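Local coordinates for protein aquaporin aqpM (Methanothermobacter marburgensis str. Marburg, PDB 2F2B) that forms a membrane channel that lets water move in both directions under osmotic gradients and also transiently raises the initial flux of glycerol, at residues Y225-G228 with P229-A233. Numbering follows the deposited sequence.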
loop_
_atom_site.group_PDB
_atom_site.type_symbol
_atom_site.label_atom_id
_atom_site.label_comp_id
_atom_site.label_asym_id
_atom_site.label_seq_id
_atom_site.Cartn_x
_atom_site.Cartn_y
_atom_site.Cartn_z
ATOM N N TYR A 225 22.233 -15.239 7.875
ATOM C CA TYR A 225 21.292 -15.253 6.763
ATOM C C TYR A 225 21.156 -16.573 6.019
ATOM O O TYR A 225 20.448 -16.665 5.014
ATOM C CB TYR A 225 21.665 -14.106 5.825
ATOM C CG TYR A 225 21.717 -12.803 6.585
ATOM C CD1 TYR A 225 20.544 -12.196 7.038
ATOM C CD2 TYR A 225 22.941 -12.232 6.956
ATOM C CE1 TYR A 225 20.583 -11.062 7.844
ATOM C CE2 TYR A 225 22.990 -11.096 7.766
ATOM C CZ TYR A 225 21.806 -10.518 8.206
ATOM O OH TYR A 225 21.837 -9.413 9.021
ATOM N N VAL A 226 21.844 -17.595 6.516
ATOM C CA VAL A 226 21.753 -18.925 5.938
ATOM C C VAL A 226 20.996 -19.767 6.958
ATOM O O VAL A 226 19.939 -20.320 6.662
ATOM C CB VAL A 226 23.147 -19.553 5.702
ATOM C CG1 VAL A 226 22.991 -20.985 5.208
ATOM C CG2 VAL A 226 23.919 -18.733 4.679
ATOM N N ILE A 227 21.533 -19.831 8.173
ATOM C CA ILE A 227 20.921 -20.613 9.239
ATOM C C ILE A 227 19.563 -20.061 9.675
ATOM O O ILE A 227 18.598 -20.812 9.802
ATOM C CB ILE A 227 21.848 -20.682 10.475
ATOM C CG1 ILE A 227 23.211 -21.255 10.075
ATOM C CG2 ILE A 227 21.221 -21.562 11.550
ATOM C CD1 ILE A 227 24.236 -21.256 11.198
ATOM N N GLY A 228 19.495 -18.753 9.904
ATOM C CA GLY A 228 18.248 -18.141 10.336
ATOM C C GLY A 228 17.064 -18.449 9.434
ATOM O O GLY A 228 16.056 -19.006 9.885
ATOM N N PRO A 229 17.149 -18.089 8.146
ATOM C CA PRO A 229 16.047 -18.352 7.213
ATOM C C PRO A 229 15.715 -19.834 7.053
ATOM O O PRO A 229 14.546 -20.220 7.050
ATOM C CB PRO A 229 16.542 -17.719 5.913
ATOM C CG PRO A 229 17.353 -16.552 6.412
ATOM C CD PRO A 229 18.145 -17.189 7.538
ATOM N N ILE A 230 16.735 -20.673 6.924
ATOM C CA ILE A 230 16.475 -22.096 6.757
ATOM C C ILE A 230 15.776 -22.690 7.977
ATOM O O ILE A 230 14.825 -23.457 7.837
ATOM C CB ILE A 230 17.784 -22.867 6.451
ATOM C CG1 ILE A 230 18.312 -22.441 5.077
ATOM C CG2 ILE A 230 17.528 -24.369 6.464
ATOM C CD1 ILE A 230 19.641 -23.076 4.685
ATOM N N VAL A 231 16.229 -22.325 9.173
ATOM C CA VAL A 231 15.610 -22.835 10.394
ATOM C C VAL A 231 14.163 -22.352 10.502
ATOM O O VAL A 231 13.256 -23.133 10.795
ATOM C CB VAL A 231 16.393 -22.383 11.645
ATOM C CG1 VAL A 231 15.600 -22.699 12.906
ATOM C CG2 VAL A 231 17.751 -23.086 11.681
ATOM N N GLY A 232 13.950 -21.061 10.267
ATOM C CA GLY A 232 12.602 -20.526 10.338
ATOM C C GLY A 232 11.673 -21.179 9.331
ATOM O O GLY A 232 10.533 -21.510 9.654
ATOM N N ALA A 233 12.154 -21.373 8.106
ATOM C CA ALA A 233 11.334 -21.980 7.064
ATOM C C ALA A 233 10.953 -23.423 7.386
ATOM O O ALA A 233 9.793 -23.806 7.261
ATOM C CB ALA A 233 12.063 -21.921 5.717
#
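Y225 O faces the ring of P229, with CG 3.4 Å away; since the proline nitrogen carries no hydrogen, this buried carbonyl oxygen has no hydrogen-bond partner in the model, and the helix kinks here. The phenol of Y225 extends from a CB directed away from P229-A233, and its OH is hydrogen-bonded to S194 O. The i to i+4 bonds across the contact start at V226: I230 N donates to V226 O at 3.2 Å, with the donor tilted 26° from the carbonyl plane. Beside that bond I230 CG1 comes within 3.1 Å of V226 O, and the two side chains run alongside each other, V226 CG1 meeting I230 CD1 at 4.0 Å. The V226 methyl that touches is the one anti to the backbone N (chi1 175°). I227 O accepts from V231 N in a shorter bond, 2.9 Å, and I227 CG2 rests 3.8 Å from V231 CG2, an apolar pair aligned on the helix surface. G228 precedes the proline, and G232 N donates to G228 O at 3.0 Å. On the inner face P229 packs against E150 and T154 of helix 143-166 and against A84 and P200, a residue from each NPA motif. The arrangement is a proline kink within a transmembrane helix, here the last membrane-spanning helix of the aquaporin fold, beside the two pore-forming loops.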